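Local coordinates for protein alpha-galactosidase (Umbelopsis vinacea, PDB 3A5V) that hydrolyses terminal alpha-galactosyl residues from sugars as a glycoside hydrolase of family 27, built as a tetramer of barrel-bearing subunits, at residues D198-C203 / A211-S216; G188-N193 / D238-E243; K127-Y132 / C166-D171; T8-W13 / P267-N272. All blocks are in the same frame, centred on the assembly; numbering follows the deposited sequence.

Contact 1 (D198-C203 / A211-S216); sequences DPACPC and AGFRCS
Cys201 and Gly212 bring these two irregular segments nearest, with their CA atoms 5.1 Å apart, and Phe213 N donates to Ala200 O (3.2 Å). The same carbonyl receives a CA-H...O contact from Gly212; any side chain there would run into it. Residues 198-201 make a type I beta turn, to which Asp198 adds an Asx turn, its OD1 accepting from Ala200 N (2.9 Å). The covalent tie is the disulfide from Cys201 SG to Cys215 SG, chi3 101°; with its SG anti to the backbone N (chi1 -177°), Cys201 places its sulfur toward Cys215. Ala200 CB leans obliquely on the Phe213 ring, 3.7 Å from CE1. Asp198 CG lies 3.6 Å from Arg214 CB, but the arginine chain extends past the carboxylate, so the charged ends meet through a water that donates to Asp198 OD1 (2.7 Å) and accepts from Arg214 NH1. The guanidinium has Phe213 CZ over one face and makes a cation-pi contact with Tyr347 of the second subunit. Asp198 OD2 pairs with Arg196 and bonds Tyr347 OH of that subunit. An alanine at Asp198 would take away both oxygens, which is likely to free the turn at Ala200 N and leave Arg196 and Tyr347 of the second subunit without this partner. A second water joins Cys203 N to Ala211 O. The disulfide-braced loop, with a further link from Cys203 to Cys208, connects strand 183-185 to helix 217-227; Cys201 and Cys215 pack on that helix at Lys223, and Ser216 OG caps its start through Asn219 N.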
loop_
_atom_site.group_PDB
_atom_site.type_symbol
_atom_site.label_atom_id
_atom_site.label_comp_id
_atom_site.label_asym_id
_atom_site.label_seq_id
_atom_site.Cartn_x
_atom_site.Cartn_y
_atom_site.Cartn_z
ATOM N N ASP A 198 18.040 10.619 4.927
ATOM C CA ASP A 198 18.457 9.812 6.074
ATOM C C ASP A 198 17.647 8.519 6.108
ATOM O O ASP A 198 16.445 8.548 5.796
ATOM C CB ASP A 198 18.227 10.617 7.369
ATOM C CG ASP A 198 18.879 9.981 8.567
ATOM O OD1 ASP A 198 18.252 9.100 9.212
ATOM O OD2 ASP A 198 20.040 10.343 8.860
ATOM N N PRO A 199 18.282 7.382 6.487
ATOM C CA PRO A 199 17.536 6.116 6.434
ATOM C C PRO A 199 16.412 6.039 7.472
ATOM O O PRO A 199 15.491 5.226 7.313
ATOM C CB PRO A 199 18.632 5.053 6.711
ATOM C CG PRO A 199 19.625 5.801 7.597
ATOM C CD PRO A 199 19.684 7.155 6.885
ATOM N N ALA A 200 16.473 6.883 8.504
ATOM C CA ALA A 200 15.390 6.961 9.508
ATOM C C ALA A 200 14.176 7.749 8.996
ATOM O O ALA A 200 13.123 7.737 9.626
ATOM C CB ALA A 200 15.905 7.545 10.850
ATOM N N CYS A 201 14.339 8.438 7.863
ATOM C CA CYS A 201 13.223 9.134 7.191
ATOM C C CYS A 201 13.087 8.595 5.748
ATOM O O CYS A 201 13.402 9.308 4.770
ATOM C CB CYS A 201 13.434 10.652 7.212
ATOM S SG CYS A 201 12.060 11.609 6.465
ATOM N N PRO A 202 12.668 7.319 5.607
ATOM C CA PRO A 202 12.685 6.708 4.279
ATOM C C PRO A 202 11.651 7.279 3.302
ATOM O O PRO A 202 11.892 7.276 2.097
ATOM C CB PRO A 202 12.381 5.229 4.570
ATOM C CG PRO A 202 11.576 5.256 5.847
ATOM C CD PRO A 202 12.185 6.382 6.644
ATOM N N CYS A 203 10.517 7.770 3.800
ATOM C CA CYS A 203 9.434 8.186 2.902
ATOM C C CYS A 203 9.749 9.522 2.244
ATOM O O CYS A 203 10.253 10.430 2.895
ATOM C CB CYS A 203 8.119 8.315 3.663
ATOM S SG CYS A 203 7.535 6.770 4.385
ATOM N N ALA A 211 7.080 7.039 9.416
ATOM C CA ALA A 211 7.385 8.467 9.311
ATOM C C ALA A 211 8.800 8.782 9.790
ATOM O O ALA A 211 9.515 9.576 9.168
ATOM C CB ALA A 211 6.360 9.276 10.100
ATOM N N GLY A 212 9.196 8.152 10.889
ATOM C CA GLY A 212 10.560 8.276 11.399
ATOM C C GLY A 212 10.939 9.685 11.851
ATOM O O GLY A 212 10.101 10.454 12.338
ATOM N N PHE A 213 12.212 10.018 11.692
ATOM C CA PHE A 213 12.738 11.337 12.065
ATOM C C PHE A 213 13.989 11.616 11.230
ATOM O O PHE A 213 14.291 10.842 10.319
ATOM C CB PHE A 213 12.939 11.460 13.600
ATOM C CG PHE A 213 14.167 10.722 14.162
ATOM C CD1 PHE A 213 14.464 9.404 13.813
ATOM C CD2 PHE A 213 15.003 11.375 15.100
ATOM C CE1 PHE A 213 15.594 8.732 14.357
ATOM C CE2 PHE A 213 16.129 10.727 15.651
ATOM C CZ PHE A 213 16.413 9.388 15.281
ATOM N N ARG A 214 14.701 12.707 11.511
ATOM C CA ARG A 214 15.799 13.136 10.621
ATOM C C ARG A 214 15.310 13.332 9.162
ATOM O O ARG A 214 15.987 12.939 8.196
ATOM C CB ARG A 214 17.005 12.174 10.721
ATOM C CG ARG A 214 17.599 12.194 12.146
ATOM C CD ARG A 214 18.433 10.942 12.497
ATOM N NE ARG A 214 19.034 11.077 13.838
ATOM C CZ ARG A 214 19.553 10.067 14.543
ATOM N NH1 ARG A 214 19.531 8.826 14.063
ATOM N NH2 ARG A 214 20.054 10.297 15.754
ATOM N N CYS A 215 14.133 13.947 9.021
ATOM C CA CYS A 215 13.630 14.389 7.713
ATOM C C CYS A 215 14.131 15.806 7.430
ATOM O O CYS A 215 13.870 16.716 8.203
ATOM C CB CYS A 215 12.090 14.373 7.672
ATOM S SG CYS A 215 11.350 12.745 8.006
ATOM N N SER A 216 14.825 15.986 6.303
ATOM C CA SER A 216 15.352 17.291 5.932
ATOM C C SER A 216 14.228 18.298 5.625
ATOM O O SER A 216 13.056 17.927 5.405
ATOM C CB SER A 216 16.301 17.158 4.729
ATOM O OG SER A 216 15.558 16.952 3.533
HETATM O O HOH W 1 19.411 7.804 11.256
HETATM O O HOH W 2 9.714 8.588 6.573
#

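Contact 2 (G188-N193 / D238-E243); sequences GDVYDN and DLDMLE
Val190 N donates to Asp240 OD2 (3.0 Å) on the anti lone pair of that oxygen, joining the loops that follow strands 183-185 and 236-238 of the beta/alpha barrel. A water donates to both Asp240 OD2 and Val190 O, giving the carboxylate a second grip on the same residue. Asp240 OD2 also lies against Asp189 CB (3.5 Å). Val190 CG1 packs on Met241 O at 3.4 Å, burying a carbonyl for which the model offers no polar partner. Further along, Glu243 bends at chi2 (-82°) and lays its carboxylate against the Tyr191 backbone and Asp192 CB: OE2 is 3.6 Å from Tyr191 CA, and OE1 is 3.5 Å from Asp192 CB. The Asp192 and Glu243 carboxylates are nearly parallel, and their like charges are probably eased by separate partners: Asn246 ND2 bonds Glu243 OE1, while Tyr254 OH and Gly248 N take the two oxygens of Asp192. An alanine at Glu243 would remove the carboxylate, which is likely to leave Asn246 ND2 without this acceptor and to open a gap beside Tyr191 and Asp192. In the next shell, Arg185 forms a salt bridge with Asp189 OD1 and a long, weak ion pair with Asp240 OD1; a Tris molecule, probably from the crystallisation liquor, lies near Asp189, consistent with a pocket. Trp261 NE1 and His257 NE2, from helix 251-263, hold Asp240 O and Glu243 N. An Asx turn sets the start of the loop: Asp238 OD1 accepts from Asp240 N at 2.9 Å, from above the carboxylate plane.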
loop_
_atom_site.group_PDB
_atom_site.type_symbol
_atom_site.label_atom_id
_atom_site.label_comp_id
_atom_site.label_asym_id
_atom_site.label_seq_id
_atom_site.Cartn_x
_atom_site.Cartn_y
_atom_site.Cartn_z
ATOM N N GLY A 188 7.452 12.674 9.485
ATOM C CA GLY A 188 8.487 12.461 10.495
ATOM C C GLY A 188 9.211 13.760 10.864
ATOM O O GLY A 188 9.131 14.763 10.133
ATOM N N ASP A 189 9.902 13.747 12.005
ATOM C CA ASP A 189 10.452 14.978 12.591
ATOM C C ASP A 189 11.493 15.610 11.676
ATOM O O ASP A 189 12.324 14.920 11.087
ATOM C CB ASP A 189 11.136 14.721 13.947
ATOM C CG ASP A 189 10.262 13.988 14.950
ATOM O OD1 ASP A 189 9.055 13.726 14.715
ATOM O OD2 ASP A 189 10.821 13.658 16.015
ATOM N N VAL A 190 11.467 16.938 11.609
ATOM C CA VAL A 190 12.523 17.694 10.957
ATOM C C VAL A 190 13.804 17.556 11.783
ATOM O O VAL A 190 13.753 17.251 12.969
ATOM C CB VAL A 190 12.102 19.203 10.769
ATOM C CG1 VAL A 190 12.095 19.981 12.132
ATOM C CG2 VAL A 190 12.975 19.888 9.724
ATOM N N TYR A 191 14.951 17.707 11.132
ATOM C CA TYR A 191 16.197 17.949 11.839
ATOM C C TYR A 191 16.922 19.147 11.247
ATOM O O TYR A 191 16.497 19.691 10.210
ATOM C CB TYR A 191 17.101 16.714 11.913
ATOM C CG TYR A 191 17.784 16.242 10.641
ATOM C CD1 TYR A 191 17.097 16.113 9.426
ATOM C CD2 TYR A 191 19.127 15.837 10.690
ATOM C CE1 TYR A 191 17.758 15.609 8.263
ATOM C CE2 TYR A 191 19.778 15.346 9.579
ATOM C CZ TYR A 191 19.096 15.234 8.366
ATOM O OH TYR A 191 19.792 14.739 7.289
ATOM N N ASP A 192 18.010 19.554 11.904
ATOM C CA ASP A 192 18.675 20.819 11.577
ATOM C C ASP A 192 19.549 20.635 10.342
ATOM O O ASP A 192 20.789 20.723 10.412
ATOM C CB ASP A 192 19.498 21.295 12.787
ATOM C CG ASP A 192 19.963 22.734 12.663
ATOM O OD1 ASP A 192 19.499 23.467 11.758
ATOM O OD2 ASP A 192 20.815 23.125 13.486
ATOM N N ASN A 193 18.905 20.364 9.211
ATOM C CA ASN A 193 19.611 20.044 7.983
ATOM C C ASN A 193 18.756 20.326 6.748
ATOM O O ASN A 193 17.582 19.922 6.688
ATOM C CB ASN A 193 20.032 18.571 8.013
ATOM C CG ASN A 193 21.056 18.239 6.947
ATOM O OD1 ASN A 193 20.767 18.333 5.756
ATOM N ND2 ASN A 193 22.264 17.839 7.376
ATOM N N ASP A 238 0.932 20.598 10.024
ATOM C CA ASP A 238 2.034 21.008 10.892
ATOM C C ASP A 238 3.327 20.416 10.326
ATOM O O ASP A 238 3.477 19.184 10.234
ATOM C CB ASP A 238 1.755 20.520 12.329
ATOM C CG ASP A 238 2.835 20.925 13.340
ATOM O OD1 ASP A 238 3.851 21.560 12.979
ATOM O OD2 ASP A 238 2.663 20.556 14.523
ATOM N N LEU A 239 4.252 21.290 9.919
ATOM C CA LEU A 239 5.490 20.853 9.291
ATOM C C LEU A 239 6.624 20.641 10.308
ATOM O O LEU A 239 7.777 20.465 9.919
ATOM C CB LEU A 239 5.908 21.829 8.173
ATOM C CG LEU A 239 5.226 21.719 6.796
ATOM C CD1 LEU A 239 3.678 21.796 6.880
ATOM C CD2 LEU A 239 5.770 22.802 5.843
ATOM N N ASP A 240 6.268 20.637 11.598
ATOM C CA ASP A 240 7.192 20.458 12.734
ATOM C C ASP A 240 7.887 21.795 13.046
ATOM O O ASP A 240 7.688 22.795 12.346
ATOM C CB ASP A 240 8.210 19.303 12.523
ATOM C CG ASP A 240 8.743 18.718 13.831
ATOM O OD1 ASP A 240 8.309 19.131 14.935
ATOM O OD2 ASP A 240 9.601 17.818 13.763
ATOM N N MET A 241 8.690 21.793 14.103
ATOM C CA MET A 241 9.245 23.010 14.693
ATOM C C MET A 241 10.310 23.665 13.827
ATOM O O MET A 241 10.938 23.010 12.989
ATOM C CB MET A 241 9.854 22.678 16.060
ATOM C CG MET A 241 8.833 22.147 17.019
ATOM S SD MET A 241 9.513 21.751 18.634
ATOM C CE MET A 241 10.537 20.301 18.258
ATOM N N LEU A 242 10.515 24.961 14.053
ATOM C CA LEU A 242 11.534 25.727 13.352
ATOM C C LEU A 242 12.912 25.492 13.982
ATOM O O LEU A 242 13.061 25.619 15.196
ATOM C CB LEU A 242 11.184 27.228 13.408
ATOM C CG LEU A 242 9.910 27.594 12.625
ATOM C CD1 LEU A 242 9.316 28.935 13.103
ATOM C CD2 LEU A 242 10.148 27.599 11.102
ATOM N N GLU A 243 13.900 25.181 13.146
ATOM C CA GLU A 243 15.293 24.932 13.568
ATOM C C GLU A 243 16.179 26.193 13.580
ATOM O O GLU A 243 17.364 26.124 13.932
ATOM C CB GLU A 243 15.935 23.870 12.652
ATOM C CG GLU A 243 15.295 22.481 12.761
ATOM C CD GLU A 243 15.800 21.665 13.955
ATOM O OE1 GLU A 243 16.677 22.145 14.708
ATOM O OE2 GLU A 243 15.325 20.524 14.129
HETATM O O HOH W 3 12.058 17.990 15.150
#

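Contact 3 (K127-Y132 / C166-D171); sequences KYDNCY and CNWGED
Cys166 N donates to Tyr128 O (2.8 Å), carrying the pairing of neighbouring parallel barrel strands to their C-terminal ends, beyond which residues 167-170 fold into a type I' beta turn. That end of a beta/alpha barrel is where its active site lies, and here Lys127 NZ hydrogen-bonds a bound Tris molecule. Lys127, whose NZ also pairs with Asp51, passes its extended chain by Cys166 SG. Asp129 OD1 accepts from Asn130 N (2.8 Å) and, weakly, from Trp168 NE1 (3.2 Å), while Tyr93 OH bonds OD2. Asn130 is central to the side-chain packing. Its CB sits over the face of the Trp168 six-membered ring, 3.7 Å from the centroid. With CG anti to the backbone N (chi1 -169°), its amide continues past the indole to Glu170, and ND2 gives OE1 a nearly straight bond (2.9 Å, 164°) in the amide plane. Arg146 and Asn133 bond Asn130 OD1, fixing which way the amide is turned; Ser137 holds Glu170 OE2. Cys131 SG, disulfide-linked to Cys101, meets the indole edge at CZ2. A water accepts from Asn167 ND2 and donates to Glu170 OE1, 2.8 Å away.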
loop_
_atom_site.group_PDB
_atom_site.type_symbol
_atom_site.label_atom_id
_atom_site.label_comp_id
_atom_site.label_asym_id
_atom_site.label_seq_id
_atom_site.Cartn_x
_atom_site.Cartn_y
_atom_site.Cartn_z
ATOM N N LYS A 127 0.208 18.986 22.866
ATOM C CA LYS A 127 0.872 18.232 21.793
ATOM C C LYS A 127 0.776 16.728 22.111
ATOM O O LYS A 127 1.243 16.267 23.156
ATOM C CB LYS A 127 2.336 18.684 21.635
ATOM C CG LYS A 127 3.206 17.792 20.711
ATOM C CD LYS A 127 4.688 18.216 20.748
ATOM C CE LYS A 127 5.592 17.149 20.063
ATOM N NZ LYS A 127 7.038 17.518 20.190
ATOM N N TYR A 128 0.206 15.960 21.189
ATOM C CA TYR A 128 -0.200 14.577 21.496
ATOM C C TYR A 128 0.420 13.591 20.494
ATOM O O TYR A 128 0.002 13.494 19.332
ATOM C CB TYR A 128 -1.739 14.523 21.537
ATOM C CG TYR A 128 -2.319 13.354 22.290
ATOM C CD1 TYR A 128 -1.819 12.981 23.547
ATOM C CD2 TYR A 128 -3.402 12.637 21.760
ATOM C CE1 TYR A 128 -2.357 11.905 24.230
ATOM C CE2 TYR A 128 -3.952 11.556 22.447
ATOM C CZ TYR A 128 -3.423 11.202 23.683
ATOM O OH TYR A 128 -3.960 10.142 24.376
ATOM N N ASP A 129 1.451 12.893 20.968
ATOM C CA ASP A 129 2.347 12.065 20.158
ATOM C C ASP A 129 1.720 10.690 19.791
ATOM O O ASP A 129 0.572 10.401 20.123
ATOM C CB ASP A 129 3.670 11.873 20.926
ATOM C CG ASP A 129 4.898 11.871 20.027
ATOM O OD1 ASP A 129 4.816 11.451 18.852
ATOM O OD2 ASP A 129 5.974 12.264 20.532
ATOM N N ASN A 130 2.508 9.863 19.112
ATOM C CA ASN A 130 2.035 8.621 18.503
ATOM C C ASN A 130 2.942 7.444 18.842
ATOM O O ASN A 130 2.850 6.373 18.221
ATOM C CB ASN A 130 1.943 8.823 16.976
ATOM C CG ASN A 130 1.201 7.689 16.262
ATOM O OD1 ASN A 130 0.219 7.134 16.776
ATOM N ND2 ASN A 130 1.659 7.366 15.055
ATOM N N CYS A 131 3.816 7.614 19.836
ATOM C CA CYS A 131 4.664 6.495 20.264
ATOM C C CYS A 131 3.913 5.479 21.125
ATOM O O CYS A 131 3.030 5.850 21.894
ATOM C CB CYS A 131 5.904 6.985 21.021
ATOM S SG CYS A 131 7.189 7.642 19.913
ATOM N N TYR A 132 4.272 4.201 20.961
ATOM C CA TYR A 132 3.808 3.101 21.816
ATOM C C TYR A 132 2.282 2.951 21.835
ATOM O O TYR A 132 1.672 2.798 22.894
ATOM C CB TYR A 132 4.440 3.215 23.234
ATOM C CG TYR A 132 5.959 3.228 23.157
ATOM C CD1 TYR A 132 6.655 2.091 22.692
ATOM C CD2 TYR A 132 6.705 4.370 23.484
ATOM C CE1 TYR A 132 8.034 2.079 22.592
ATOM C CE2 TYR A 132 8.114 4.370 23.374
ATOM C CZ TYR A 132 8.761 3.212 22.926
ATOM O OH TYR A 132 10.139 3.161 22.806
ATOM N N CYS A 166 0.268 14.882 16.944
ATOM C CA CYS A 166 1.628 14.534 16.570
ATOM C C CYS A 166 1.706 13.031 16.208
ATOM O O CYS A 166 2.329 12.241 16.921
ATOM C CB CYS A 166 2.601 14.915 17.702
ATOM S SG CYS A 166 4.372 14.647 17.310
ATOM N N ASN A 167 1.081 12.661 15.082
ATOM C CA ASN A 167 1.107 11.280 14.583
ATOM C C ASN A 167 1.849 11.138 13.238
ATOM O O ASN A 167 1.774 10.110 12.582
ATOM C CB ASN A 167 -0.307 10.667 14.563
ATOM C CG ASN A 167 -0.986 10.755 13.181
ATOM O OD1 ASN A 167 -0.856 11.751 12.455
ATOM N ND2 ASN A 167 -1.708 9.704 12.828
ATOM N N TRP A 168 2.548 12.211 12.843
ATOM C CA TRP A 168 3.565 12.180 11.807
ATOM C C TRP A 168 3.002 11.870 10.414
ATOM O O TRP A 168 3.728 11.370 9.556
ATOM C CB TRP A 168 4.637 11.127 12.133
ATOM C CG TRP A 168 5.013 10.951 13.608
ATOM C CD1 TRP A 168 5.379 11.933 14.506
ATOM C CD2 TRP A 168 5.082 9.707 14.319
ATOM N NE1 TRP A 168 5.664 11.362 15.732
ATOM C CE2 TRP A 168 5.505 10.000 15.642
ATOM C CE3 TRP A 168 4.846 8.366 13.957
ATOM C CZ2 TRP A 168 5.696 9.000 16.612
ATOM C CZ3 TRP A 168 5.040 7.366 14.927
ATOM C CH2 TRP A 168 5.472 7.697 16.236
ATOM N N GLY A 169 1.716 12.137 10.221
ATOM C CA GLY A 169 1.024 11.866 8.947
ATOM C C GLY A 169 0.461 10.459 8.781
ATOM O O GLY A 169 -0.080 10.136 7.721
ATOM N N GLU A 170 0.566 9.619 9.817
ATOM C CA GLU A 170 0.120 8.226 9.699
ATOM C C GLU A 170 -1.402 8.136 9.467
ATOM O O GLU A 170 -2.179 8.795 10.149
ATOM C CB GLU A 170 0.551 7.380 10.908
ATOM C CG GLU A 170 0.295 5.865 10.730
ATOM C CD GLU A 170 0.611 5.039 11.985
ATOM O OE1 GLU A 170 0.557 5.571 13.129
ATOM O OE2 GLU A 170 0.875 3.836 11.815
ATOM N N ASP A 171 -1.804 7.345 8.471
ATOM C CA ASP A 171 -3.224 7.151 8.127
ATOM C C ASP A 171 -3.973 8.415 7.662
ATOM O O ASP A 171 -5.210 8.420 7.627
ATOM C CB ASP A 171 -3.991 6.490 9.299
ATOM C CG ASP A 171 -3.392 5.152 9.703
ATOM O OD1 ASP A 171 -3.119 4.337 8.799
ATOM O OD2 ASP A 171 -3.183 4.918 10.915
HETATM O O HOH W 4 -1.713 7.034 13.983
#

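Contact 4 (T8-W13 / P267-N272)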
loop_
_atom_site.group_PDB
_atom_site.type_symbol
_atom_site.label_atom_id
_atom_site.label_comp_id
_atom_site.label_asym_id
_atom_site.label_seq_id
_atom_site.Cartn_x
_atom_site.Cartn_y
_atom_site.Cartn_z
ATOM N N THR A 8 -5.995 31.333 13.092
ATOM C CA THR A 8 -4.783 31.385 12.282
ATOM C C THR A 8 -3.855 30.317 12.895
ATOM O O THR A 8 -4.113 29.847 14.023
ATOM C CB THR A 8 -4.090 32.759 12.385
ATOM O OG1 THR A 8 -3.820 33.045 13.763
ATOM C CG2 THR A 8 -4.960 33.874 11.786
ATOM N N PRO A 9 -2.794 29.908 12.167
ATOM C CA PRO A 9 -1.881 28.934 12.762
ATOM C C PRO A 9 -1.292 29.405 14.103
ATOM O O PRO A 9 -0.961 30.591 14.249
ATOM C CB PRO A 9 -0.767 28.786 11.705
ATOM C CG PRO A 9 -1.461 29.141 10.381
ATOM C CD PRO A 9 -2.429 30.256 10.781
ATOM N N GLN A 10 -1.160 28.491 15.065
ATOM C CA GLN A 10 -0.543 28.839 16.364
ATOM C C GLN A 10 0.949 29.196 16.219
ATOM O O GLN A 10 1.626 28.722 15.310
ATOM C CB GLN A 10 -0.728 27.715 17.400
ATOM C CG GLN A 10 -0.001 26.372 17.071
ATOM C CD GLN A 10 -0.856 25.355 16.289
ATOM O OE1 GLN A 10 -1.710 25.717 15.471
ATOM N NE2 GLN A 10 -0.600 24.070 16.530
ATOM N N MET A 11 1.439 30.049 17.117
ATOM C CA MET A 11 2.842 30.420 17.151
ATOM C C MET A 11 3.324 30.282 18.590
ATOM O O MET A 11 2.566 30.520 19.533
ATOM C CB MET A 11 3.040 31.859 16.657
ATOM C CG MET A 11 2.532 32.132 15.230
ATOM S SD MET A 11 2.612 33.883 14.760
ATOM C CE MET A 11 4.382 34.235 14.958
ATOM N N GLY A 12 4.584 29.910 18.767
ATOM C CA GLY A 12 5.077 29.659 20.115
ATOM C C GLY A 12 6.490 29.122 20.125
ATOM O O GLY A 12 7.266 29.342 19.179
ATOM N N TRP A 13 6.810 28.416 21.199
ATOM C CA TRP A 13 8.150 27.882 21.454
ATOM C C TRP A 13 8.005 26.609 22.303
ATOM O O TRP A 13 7.101 26.512 23.148
ATOM C CB TRP A 13 8.995 28.946 22.172
ATOM C CG TRP A 13 10.355 28.443 22.628
ATOM C CD1 TRP A 13 11.512 28.425 21.913
ATOM C CD2 TRP A 13 10.656 27.890 23.908
ATOM N NE1 TRP A 13 12.543 27.901 22.680
ATOM C CE2 TRP A 13 12.034 27.561 23.910
ATOM C CE3 TRP A 13 9.883 27.629 25.063
ATOM C CZ2 TRP A 13 12.667 26.980 25.025
ATOM C CZ3 TRP A 13 10.511 27.073 26.174
ATOM C CH2 TRP A 13 11.899 26.741 26.141
ATOM N N PRO A 267 1.716 25.756 11.766
ATOM C CA PRO A 267 2.106 26.340 13.050
ATOM C C PRO A 267 3.575 26.757 12.984
ATOM O O PRO A 267 4.399 26.062 12.335
ATOM C CB PRO A 267 1.966 25.169 14.031
ATOM C CG PRO A 267 0.927 24.273 13.439
ATOM C CD PRO A 267 1.004 24.470 11.922
ATOM N N LEU A 268 3.907 27.871 13.650
ATOM C CA LEU A 268 5.291 28.341 13.737
ATOM C C LEU A 268 5.745 28.219 15.191
ATOM O O LEU A 268 5.610 29.171 15.998
ATOM C CB LEU A 268 5.425 29.783 13.244
ATOM C CG LEU A 268 4.971 30.055 11.788
ATOM C CD1 LEU A 268 5.055 31.554 11.466
ATOM C CD2 LEU A 268 5.738 29.212 10.744
ATOM N N ILE A 269 6.238 27.029 15.522
ATOM C CA ILE A 269 6.707 26.722 16.881
ATOM C C ILE A 269 8.224 26.723 16.870
ATOM O O ILE A 269 8.859 25.895 16.193
ATOM C CB ILE A 269 6.143 25.358 17.416
ATOM C CG1 ILE A 269 4.592 25.305 17.333
ATOM C CG2 ILE A 269 6.686 25.046 18.868
ATOM C CD1 ILE A 269 3.839 26.458 18.031
ATOM N N LEU A 270 8.807 27.677 17.595
ATOM C CA LEU A 270 10.259 27.801 17.696
ATOM C C LEU A 270 10.873 26.615 18.449
ATOM O O LEU A 270 10.434 26.268 19.540
ATOM C CB LEU A 270 10.647 29.142 18.355
ATOM C CG LEU A 270 10.240 30.412 17.584
ATOM C CD1 LEU A 270 10.357 31.657 18.483
ATOM C CD2 LEU A 270 11.070 30.598 16.289
ATOM N N GLY A 271 11.877 25.989 17.841
ATOM C CA GLY A 271 12.492 24.778 18.409
ATOM C C GLY A 271 13.963 25.097 18.617
ATOM O O GLY A 271 14.837 24.348 18.163
ATOM N N ASN A 272 14.210 26.241 19.261
ATOM C CA ASN A 272 15.540 26.850 19.339
ATOM C C ASN A 272 15.826 27.484 20.713
ATOM O O ASN A 272 15.097 27.227 21.677
ATOM C CB ASN A 272 15.707 27.900 18.218
ATOM C CG ASN A 272 14.755 29.096 18.374
ATOM O OD1 ASN A 272 13.921 29.143 19.290
ATOM N ND2 ASN A 272 14.867 30.051 17.463
#
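Trp13 and Asn272 join through a bond from NE1 to the backbone O (2.8 Å), with the oxygen close to the indole plane but the donor above the carbonyl plane. With chi1 at 173°, the Trp13 ring turns toward the other strand, bringing CD1 to 3.7 Å from Leu270 CB. The Asn272 side chain, ND2 held by Val244 O, sets OD1 against the same CD1 at 3.6 Å. At the opposite end Gln10 bends at chi2 (-92°) and lies alongside Pro267, the two pointing the same way; its CD is 3.5 Å from Pro267 CG. Ser183 OG and Tyr125 OH take NE2, which fixes the amide, whereas OE1 is buried without a partner in the model. Ile269 folds CD1 over the backbone of Gly12, 3.6 Å from its N. On the other sheet face Met11 CG meets Leu268 CB, and helix 288-294 packs there. Between these groups the backbones are zipped by Leu268 N to Gln10 O, Gly12 N to Leu268 O and Leu270 N to Gly12 O (2.8 Å). Strands 11-13 and 268-270 run parallel, 16° apart, and this pairing of the first and last strands is the seam that closes a beta/alpha barrel of the TIM type.

In the fold
All four contacts belong to the barrel-forming part of the chain. Contact 4 joins its first and last strands, so the other three fall within the span it encloses; contact 3 closes first, then contact 2 spans a loop that contains contact 1. Contacts 3 and 4 share the parallel sheet, their centres about 18 Å apart. Contact 2, whose centre is about 11 Å from those of contacts 1 and 4, links them: Leu242 N and Ile269 O probably bond, as do Cys215 N and Asp189 O. Trp168 packs on Ala211 and Asp189, tying contact 3 to contacts 1 and 2. Barrel closure, the probable Tris pocket and the loop reaching the second subunit form one continuous arrangement.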